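Local atomic coordinates of viral interleukin-10 homolog (Human herpesvirus 5, PDB entry 1LQS), a protein that mimics human interleukin-10, binding the human IL-10 receptor and triggering immunosuppressive signalling that the virus exploits to evade host immunity. Residues Ala25-Asp30 / Tyr103-Gln108; Arg32-Arg37 / His93-Thr98. All coordinates share one frame; numbering follows the deposited sequence.

Interaction 1 of 2, residues Ala25-Asp30 / Tyr103-Gln108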
ATOM      1  N   ALA C  25      -5.670 -22.010   9.428  1.00 40.39           N
ATOM      2  CA  ALA C  25      -4.909 -23.165   8.962  1.00 39.01           C
ATOM      3  C   ALA C  25      -5.674 -24.496   8.803  1.00 37.91           C
ATOM      4  O   ALA C  25      -5.528 -25.169   7.778  1.00 38.00           O
ATOM      5  CB  ALA C  25      -3.689 -23.361   9.844  1.00 37.14           C
ATOM      6  N   THR C  26      -6.498 -24.875   9.776  1.00 36.45           N
ATOM      7  CA  THR C  26      -7.215 -26.145   9.674  1.00 36.65           C
ATOM      8  C   THR C  26      -8.280 -26.161   8.586  1.00 38.01           C
ATOM      9  O   THR C  26      -8.446 -27.169   7.888  1.00 37.98           O
ATOM     10  CB  THR C  26      -7.860 -26.565  11.011  1.00 35.24           C
ATOM     11  OG1 THR C  26      -6.845 -26.698  12.010  1.00 33.49           O
ATOM     12  CG2 THR C  26      -8.541 -27.919  10.860  1.00 35.85           C
ATOM     13  N   ARG C  27      -9.006 -25.057   8.437  1.00 38.39           N
ATOM     14  CA  ARG C  27     -10.021 -24.989   7.397  1.00 36.54           C
ATOM     15  C   ARG C  27      -9.310 -24.917   6.057  1.00 35.20           C
ATOM     16  O   ARG C  27      -9.789 -25.450   5.055  1.00 34.25           O
ATOM     17  CB  ARG C  27     -10.927 -23.779   7.590  1.00 36.04           C
ATOM     18  CG  ARG C  27     -11.854 -23.915   8.782  1.00 37.36           C
ATOM     19  CD  ARG C  27     -11.535 -22.854   9.812  1.00 38.98           C
ATOM     20  NE  ARG C  27     -12.624 -21.892   9.934  1.00 39.69           N
ATOM     21  CZ  ARG C  27     -12.481 -20.681  10.454  1.00 40.32           C
ATOM     22  NH1 ARG C  27     -11.296 -20.285  10.891  1.00 38.36           N
ATOM     23  NH2 ARG C  27     -13.531 -19.879  10.551  1.00 40.55           N
ATOM     24  N   LEU C  28      -8.166 -24.255   6.028  1.00 33.46           N
ATOM     25  CA  LEU C  28      -7.427 -24.205   4.787  1.00 35.23           C
ATOM     26  C   LEU C  28      -7.066 -25.647   4.440  1.00 36.59           C
ATOM     27  O   LEU C  28      -7.120 -26.048   3.278  1.00 38.41           O
ATOM     28  CB  LEU C  28      -6.156 -23.385   4.946  1.00 34.94           C
ATOM     29  CG  LEU C  28      -6.294 -21.877   4.803  1.00 35.72           C
ATOM     30  CD1 LEU C  28      -4.995 -21.186   5.202  1.00 37.13           C
ATOM     31  CD2 LEU C  28      -6.644 -21.568   3.376  1.00 35.83           C
ATOM     32  N   GLN C  29      -6.713 -26.438   5.453  1.00 36.63           N
ATOM     33  CA  GLN C  29      -6.334 -27.831   5.215  1.00 35.36           C
ATOM     34  C   GLN C  29      -7.516 -28.718   4.831  1.00 35.02           C
ATOM     35  O   GLN C  29      -7.384 -29.563   3.952  1.00 34.80           O
ATOM     36  CB  GLN C  29      -5.619 -28.410   6.429  1.00 33.71           C
ATOM     37  CG  GLN C  29      -4.887 -29.685   6.128  1.00 30.07           C
ATOM     38  CD  GLN C  29      -4.290 -30.273   7.366  1.00 30.87           C
ATOM     39  OE1 GLN C  29      -4.985 -30.474   8.361  1.00 31.30           O
ATOM     40  NE2 GLN C  29      -2.995 -30.552   7.327  1.00 30.04           N
ATOM     41  N   ASP C  30      -8.658 -28.541   5.491  1.00 35.41           N
ATOM     42  CA  ASP C  30      -9.840 -29.314   5.131  1.00 35.81           C
ATOM     43  C   ASP C  30     -10.153 -29.080   3.649  1.00 34.85           C
ATOM     44  O   ASP C  30     -10.322 -30.034   2.896  1.00 36.79           O
ATOM     45  CB  ASP C  30     -11.075 -28.890   5.926  1.00 38.88           C
ATOM     46  CG  ASP C  30     -10.923 -29.080   7.414  1.00 42.94           C
ATOM     47  OD1 ASP C  30     -10.106 -29.923   7.861  1.00 44.41           O
ATOM     48  OD2 ASP C  30     -11.657 -28.379   8.142  1.00 46.44           O
ATOM     49  N   TYR C 103     -14.835 -17.073   5.463  1.00 45.99           N
ATOM     50  CA  TYR C 103     -15.320 -15.734   5.123  1.00 44.89           C
ATOM     51  C   TYR C 103     -15.936 -14.982   6.296  1.00 45.50           C
ATOM     52  O   TYR C 103     -15.640 -13.808   6.505  1.00 46.01           O
ATOM     53  CB  TYR C 103     -16.351 -15.801   3.998  1.00 43.68           C
ATOM     54  CG  TYR C 103     -16.667 -14.445   3.390  1.00 41.82           C
ATOM     55  CD1 TYR C 103     -15.674 -13.698   2.757  1.00 41.69           C
ATOM     56  CD2 TYR C 103     -17.945 -13.913   3.446  1.00 39.87           C
ATOM     57  CE1 TYR C 103     -15.944 -12.462   2.198  1.00 40.74           C
ATOM     58  CE2 TYR C 103     -18.225 -12.673   2.889  1.00 40.65           C
ATOM     59  CZ  TYR C 103     -17.217 -11.953   2.264  1.00 40.37           C
ATOM     60  OH  TYR C 103     -17.484 -10.726   1.701  1.00 38.85           O
ATOM     61  N   LYS C 104     -16.808 -15.647   7.047  1.00 46.09           N
ATOM     62  CA  LYS C 104     -17.444 -15.022   8.196  1.00 46.68           C
ATOM     63  C   LYS C 104     -16.397 -14.549   9.194  1.00 46.91           C
ATOM     64  O   LYS C 104     -16.576 -13.515   9.836  1.00 48.01           O
ATOM     65  CB  LYS C 104     -18.408 -15.999   8.877  1.00 48.36           C
ATOM     66  CG  LYS C 104     -19.630 -16.338   8.020  1.00 51.77           C
ATOM     67  CD  LYS C 104     -20.615 -17.244   8.748  1.00 53.91           C
ATOM     68  CE  LYS C 104     -21.816 -17.560   7.862  1.00 54.58           C
ATOM     69  NZ  LYS C 104     -22.794 -18.485   8.508  1.00 55.07           N
ATOM     70  N   ASP C 105     -15.304 -15.304   9.324  1.00 46.14           N
ATOM     71  CA  ASP C 105     -14.229 -14.933  10.245  1.00 44.69           C
ATOM     72  C   ASP C 105     -13.326 -13.835   9.700  1.00 44.42           C
ATOM     73  O   ASP C 105     -12.787 -13.040  10.460  1.00 44.41           O
ATOM     74  CB  ASP C 105     -13.373 -16.147  10.597  1.00 43.70           C
ATOM     75  CG  ASP C 105     -13.926 -16.925  11.767  1.00 44.40           C
ATOM     76  OD1 ASP C 105     -13.233 -17.866  12.224  1.00 42.11           O
ATOM     77  OD2 ASP C 105     -15.052 -16.593  12.222  1.00 43.37           O
ATOM     78  N   MET C 106     -13.150 -13.801   8.385  1.00 45.31           N
ATOM     79  CA  MET C 106     -12.315 -12.786   7.769  1.00 46.71           C
ATOM     80  C   MET C 106     -12.939 -11.383   7.833  1.00 48.64           C
ATOM     81  O   MET C 106     -12.215 -10.387   7.961  1.00 47.98           O
ATOM     82  CB  MET C 106     -12.034 -13.151   6.317  1.00 46.60           C
ATOM     83  CG  MET C 106     -11.028 -14.262   6.112  1.00 43.72           C
ATOM     84  SD  MET C 106     -10.871 -14.538   4.333  1.00 42.59           S
ATOM     85  CE  MET C 106      -9.974 -13.075   3.848  1.00 41.84           C
ATOM     86  N   ARG C 107     -14.268 -11.295   7.743  1.00 49.96           N
ATOM     87  CA  ARG C 107     -14.930  -9.993   7.802  1.00 52.67           C
ATOM     88  C   ARG C 107     -15.183  -9.567   9.238  1.00 53.17           C
ATOM     89  O   ARG C 107     -16.038  -8.733   9.515  1.00 54.73           O
ATOM     90  CB  ARG C 107     -16.241 -10.006   7.016  1.00 53.78           C
ATOM     91  CG  ARG C 107     -16.032 -10.214   5.530  1.00 58.09           C
ATOM     92  CD  ARG C 107     -17.252  -9.863   4.694  1.00 60.46           C
ATOM     93  NE  ARG C 107     -17.309  -8.447   4.322  1.00 63.60           N
ATOM     94  CZ  ARG C 107     -17.873  -7.486   5.054  1.00 64.34           C
ATOM     95  NH1 ARG C 107     -18.441  -7.769   6.220  1.00 64.97           N
ATOM     96  NH2 ARG C 107     -17.887  -6.237   4.607  1.00 63.92           N
ATOM     97  N   GLN C 108     -14.409 -10.143  10.144  1.00 53.73           N
ATOM     98  CA  GLN C 108     -14.520  -9.857  11.563  1.00 53.93           C
ATOM     99  C   GLN C 108     -13.187  -9.224  11.995  1.00 54.22           C
ATOM    100  O   GLN C 108     -13.019  -8.807  13.146  1.00 53.90           O
ATOM    101  CB  GLN C 108     -14.792 -11.171  12.297  1.00 54.07           C
ATOM    102  CG  GLN C 108     -15.525 -11.063  13.612  1.00 55.38           C
ATOM    103  CD  GLN C 108     -16.272 -12.349  13.946  1.00 57.72           C
ATOM    104  OE1 GLN C 108     -16.470 -12.689  15.120  1.00 57.55           O
ATOM    105  NE2 GLN C 108     -16.703 -13.067  12.906  1.00 56.54           N
TER

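Interaction 2 of 2, residues Arg32-Arg37 / His93-Thr98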
ATOM      1  N   ARG C  32      -8.313 -28.150   1.235  1.00 31.70           N
ATOM      2  CA  ARG C  32      -7.320 -28.835   0.439  1.00 31.56           C
ATOM      3  C   ARG C  32      -7.426 -30.366   0.514  1.00 32.19           C
ATOM      4  O   ARG C  32      -7.073 -31.032  -0.451  1.00 33.08           O
ATOM      5  CB  ARG C  32      -5.923 -28.353   0.828  1.00 32.02           C
ATOM      6  CG  ARG C  32      -5.519 -27.074   0.124  1.00 29.61           C
ATOM      7  CD  ARG C  32      -4.610 -26.181   0.960  1.00 28.94           C
ATOM      8  NE  ARG C  32      -3.889 -25.233   0.110  1.00 30.14           N
ATOM      9  CZ  ARG C  32      -3.083 -24.274   0.556  1.00 31.55           C
ATOM     10  NH1 ARG C  32      -2.899 -24.118   1.858  1.00 33.62           N
ATOM     11  NH2 ARG C  32      -2.425 -23.499  -0.298  1.00 31.04           N
ATOM     12  N   VAL C  33      -7.911 -30.938   1.621  1.00 30.82           N
ATOM     13  CA  VAL C  33      -8.021 -32.393   1.650  1.00 33.82           C
ATOM     14  C   VAL C  33      -9.252 -32.845   0.881  1.00 34.84           C
ATOM     15  O   VAL C  33      -9.176 -33.831   0.150  1.00 36.64           O
ATOM     16  CB  VAL C  33      -8.064 -33.032   3.097  1.00 34.90           C
ATOM     17  CG1 VAL C  33      -6.783 -32.710   3.868  1.00 31.18           C
ATOM     18  CG2 VAL C  33      -9.301 -32.582   3.842  1.00 37.47           C
ATOM     19  N   THR C  34     -10.379 -32.143   1.033  1.00 33.70           N
ATOM     20  CA  THR C  34     -11.590 -32.509   0.298  1.00 33.42           C
ATOM     21  C   THR C  34     -11.300 -32.304  -1.186  1.00 34.43           C
ATOM     22  O   THR C  34     -11.698 -33.099  -2.030  1.00 35.81           O
ATOM     23  CB  THR C  34     -12.823 -31.618   0.656  1.00 34.54           C
ATOM     24  OG1 THR C  34     -13.214 -31.819   2.020  1.00 34.43           O
ATOM     25  CG2 THR C  34     -14.005 -31.958  -0.255  1.00 30.88           C
ATOM     26  N   PHE C  35     -10.585 -31.235  -1.502  1.00 34.21           N
ATOM     27  CA  PHE C  35     -10.276 -30.945  -2.885  1.00 33.99           C
ATOM     28  C   PHE C  35      -9.434 -32.009  -3.548  1.00 35.30           C
ATOM     29  O   PHE C  35      -9.611 -32.302  -4.724  1.00 36.56           O
ATOM     30  CB  PHE C  35      -9.535 -29.614  -3.015  1.00 32.70           C
ATOM     31  CG  PHE C  35      -9.264 -29.227  -4.440  1.00 29.86           C
ATOM     32  CD1 PHE C  35     -10.314 -28.815  -5.268  1.00 29.25           C
ATOM     33  CD2 PHE C  35      -7.982 -29.328  -4.969  1.00 28.77           C
ATOM     34  CE1 PHE C  35     -10.099 -28.515  -6.595  1.00 28.24           C
ATOM     35  CE2 PHE C  35      -7.744 -29.032  -6.305  1.00 30.35           C
ATOM     36  CZ  PHE C  35      -8.810 -28.622  -7.126  1.00 31.02           C
ATOM     37  N   HIS C  36      -8.489 -32.567  -2.802  1.00 36.29           N
ATOM     38  CA  HIS C  36      -7.602 -33.578  -3.351  1.00 35.28           C
ATOM     39  C   HIS C  36      -8.371 -34.812  -3.833  1.00 34.84           C
ATOM     40  O   HIS C  36      -8.012 -35.419  -4.833  1.00 34.19           O
ATOM     41  CB  HIS C  36      -6.561 -33.982  -2.301  1.00 34.77           C
ATOM     42  CG  HIS C  36      -5.684 -35.122  -2.723  1.00 36.28           C
ATOM     43  ND1 HIS C  36      -4.677 -34.984  -3.655  1.00 37.39           N
ATOM     44  CD2 HIS C  36      -5.695 -36.431  -2.376  1.00 35.14           C
ATOM     45  CE1 HIS C  36      -4.107 -36.157  -3.867  1.00 34.76           C
ATOM     46  NE2 HIS C  36      -4.706 -37.051  -3.103  1.00 35.92           N
ATOM     47  N   ARG C  37      -9.439 -35.167  -3.133  1.00 34.94           N
ATOM     48  CA  ARG C  37     -10.208 -36.349  -3.495  1.00 37.97           C
ATOM     49  C   ARG C  37     -10.932 -36.263  -4.830  1.00 39.44           C
ATOM     50  O   ARG C  37     -11.072 -37.261  -5.537  1.00 38.51           O
ATOM     51  CB  ARG C  37     -11.246 -36.663  -2.420  1.00 38.00           C
ATOM     52  CG  ARG C  37     -10.679 -36.882  -1.035  1.00 40.15           C
ATOM     53  CD  ARG C  37     -11.668 -37.681  -0.207  1.00 43.30           C
ATOM     54  NE  ARG C  37     -12.926 -36.974   0.004  1.00 45.19           N
ATOM     55  CZ  ARG C  37     -13.138 -36.149   1.026  1.00 47.00           C
ATOM     56  NH1 ARG C  37     -14.311 -35.532   1.163  1.00 44.49           N
ATOM     57  NH2 ARG C  37     -12.171 -35.956   1.923  1.00 47.47           N
ATOM     58  N   HIS C  93     -20.431 -29.088  -1.401  1.00 44.51           N
ATOM     59  CA  HIS C  93     -21.064 -28.445  -0.254  1.00 46.47           C
ATOM     60  C   HIS C  93     -20.113 -28.314   0.925  1.00 46.58           C
ATOM     61  O   HIS C  93     -20.077 -27.286   1.595  1.00 47.05           O
ATOM     62  CB  HIS C  93     -22.308 -29.231   0.175  1.00 48.62           C
ATOM     63  CG  HIS C  93     -23.431 -29.177  -0.816  1.00 51.40           C
ATOM     64  ND1 HIS C  93     -24.626 -29.836  -0.624  1.00 52.32           N
ATOM     65  CD2 HIS C  93     -23.547 -28.523  -1.998  1.00 51.84           C
ATOM     66  CE1 HIS C  93     -25.429 -29.588  -1.642  1.00 53.48           C
ATOM     67  NE2 HIS C  93     -24.798 -28.794  -2.489  1.00 50.81           N
ATOM     68  N   SER C  94     -19.345 -29.367   1.177  1.00 46.14           N
ATOM     69  CA  SER C  94     -18.386 -29.373   2.273  1.00 45.34           C
ATOM     70  C   SER C  94     -17.408 -28.206   2.129  1.00 44.62           C
ATOM     71  O   SER C  94     -17.127 -27.489   3.089  1.00 44.51           O
ATOM     72  CB  SER C  94     -17.624 -30.701   2.267  1.00 45.25           C
ATOM     73  OG  SER C  94     -16.503 -30.661   3.128  1.00 45.16           O
ATOM     74  N   MET C  95     -16.896 -28.028   0.918  1.00 42.61           N
ATOM     75  CA  MET C  95     -15.952 -26.969   0.650  1.00 42.54           C
ATOM     76  C   MET C  95     -16.605 -25.599   0.780  1.00 43.87           C
ATOM     77  O   MET C  95     -16.053 -24.718   1.447  1.00 43.86           O
ATOM     78  CB  MET C  95     -15.319 -27.145  -0.747  1.00 42.34           C
ATOM     79  CG  MET C  95     -14.331 -28.332  -0.843  1.00 41.82           C
ATOM     80  SD  MET C  95     -13.365 -28.521  -2.392  1.00 42.23           S
ATOM     81  CE  MET C  95     -14.669 -29.003  -3.543  1.00 41.90           C
ATOM     82  N   ARG C  96     -17.778 -25.416   0.165  1.00 43.75           N
ATOM     83  CA  ARG C  96     -18.463 -24.124   0.231  1.00 42.33           C
ATOM     84  C   ARG C  96     -18.658 -23.761   1.693  1.00 40.92           C
ATOM     85  O   ARG C  96     -18.414 -22.627   2.109  1.00 40.51           O
ATOM     86  CB  ARG C  96     -19.829 -24.176  -0.462  1.00 43.53           C
ATOM     87  CG  ARG C  96     -20.524 -22.804  -0.549  1.00 44.82           C
ATOM     88  CD  ARG C  96     -22.011 -22.932  -0.840  1.00 48.54           C
ATOM     89  NE  ARG C  96     -22.709 -21.647  -0.995  1.00 52.79           N
ATOM     90  CZ  ARG C  96     -22.853 -20.720  -0.044  1.00 54.48           C
ATOM     91  NH1 ARG C  96     -22.345 -20.902   1.168  1.00 55.05           N
ATOM     92  NH2 ARG C  96     -23.526 -19.605  -0.304  1.00 54.49           N
ATOM     93  N   SER C  97     -19.090 -24.760   2.454  1.00 39.12           N
ATOM     94  CA  SER C  97     -19.350 -24.649   3.886  1.00 38.33           C
ATOM     95  C   SER C  97     -18.121 -24.149   4.648  1.00 38.95           C
ATOM     96  O   SER C  97     -18.200 -23.198   5.430  1.00 38.34           O
ATOM     97  CB  SER C  97     -19.761 -26.024   4.409  1.00 39.43           C
ATOM     98  OG  SER C  97     -20.283 -25.972   5.718  1.00 42.85           O
ATOM     99  N   THR C  98     -16.985 -24.806   4.419  1.00 38.73           N
ATOM    100  CA  THR C  98     -15.738 -24.434   5.072  1.00 38.62           C
ATOM    101  C   THR C  98     -15.264 -23.064   4.576  1.00 38.67           C
ATOM    102  O   THR C  98     -14.737 -22.257   5.345  1.00 38.83           O
ATOM    103  CB  THR C  98     -14.631 -25.488   4.803  1.00 38.32           C
ATOM    104  OG1 THR C  98     -14.941 -26.698   5.500  1.00 39.35           O
ATOM    105  CG2 THR C  98     -13.268 -24.979   5.259  1.00 38.03           C
TER
HETATM  106  O   HOH W   1     -13.750 -28.991   2.948  1.00 30.67           O

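Interaction 1 of 2, residues Ala25-Asp30 / Tyr103-Gln108
NH2 of R27 is held by two oxygens: OD1 of D105, in a salt bridge that is also a hydrogen bond, and OG of S101, one turn earlier on the helix that carries D105. The distance from R27 NH2 to D105 OD1 is 2.6 Å, and this charged hydrogen bond is fairly straight, with an N-H...O angle of 154°. It is a single-pronged salt bridge: OD2 of D105 stays 4.0 Å from R27 NH2. The guanidinium NH2 comes in from above the carboxylate plane, and the two planes stand 76° apart. R27 gets there with CG beside its backbone N (chi1 -71°) and two further bends along the chain, while NH1 also makes a weak hydrogen bond to the D23 carbonyl. D105 lies in the last turn of helix 89-106, where a helix end would probably disfavour a negative charge; the arginine should offset this. Just beyond, Q108, the residue before the disulfide-bonded C109, donates NE2 to the K104 carbonyl oxygen, with Q108 NE2 and K104 O 3.1 Å apart. This surface contact thus ties the first turn of helix 25-42 to the end of helix 89-106, whose Y103 and M106 pack on L70 of helix 62-84, while M106 also meets L149 of the second subunit.

Interaction 2 of 2, residues Arg32-Arg37 / His93-Thr98
T34 and M95 meet at the heart of this contact, methyl against methylene: CG2 of T34 lies 3.7 Å from CG of M95. The threonine side chain is split between two tasks. Its methyl is anti to the backbone N and faces the methionine, whereas OG1, on the other branch, faces S94. There the two hydroxyls are 3.7 Å apart, T34 OG1 to S94 OG, and a water joins them, lying 3.0 Å from T34 OG1 and 3.2 Å from S94 OG. Past the threonine, the methionine runs extended as far as its sulfur (chi2 -173°), which brings SD of M95 to 4.0 Å from CB of F35; only then does the chain bend, turning the terminal methyl aside. The sulfur lies near the plane of the F35 ring, at its edge, and not over a face. The F35 side chain carries on to L42 and to D143 of the second subunit.

Behind these side chains, segments 32-37 and 93-98 run nearly antiparallel, their axes 158° apart in direction and 9.8 Å at closest approach. T34 and M95 are the nearest backbone pair. Farther out, M95 also packs on L31, on F78 of helix 62-84 and on L142 of the second subunit, in keeping with the intertwined dimer of the IL-10 family. R32, on another face of its helix, makes a salt bridge to E150 of that subunit. R37 lays its guanidinium over CA of T34. The chemistry is therefore graded across the interface: a buried layer of methyl, thioether and phenyl groups that needs no hydrogen bonds, bordered by a hydroxyl pair whose gap a water spans, so that polar and apolar branches of one threonine serve both.

Overall arrangement
Interactions 1 and 2 illustrate how one antiparallel helix pair can be fastened by different chemistry at successive levels. Both join helix 25-42 to helix 89-106, and their centres lie about 13 Å apart. Along the chain, interaction 2 is nested inside the loop closed by interaction 1, with helix 62-84 in the intervening sequence. The two contacts touch where CB of R27 packs 3.5 Å from CG2 of T98, so a surface salt bridge leads into a buried apolar zone. Both also touch the second subunit, and helix 25-42 meets a chain of another protein, consistent with a helix that serves fold, dimer and receptor binding together.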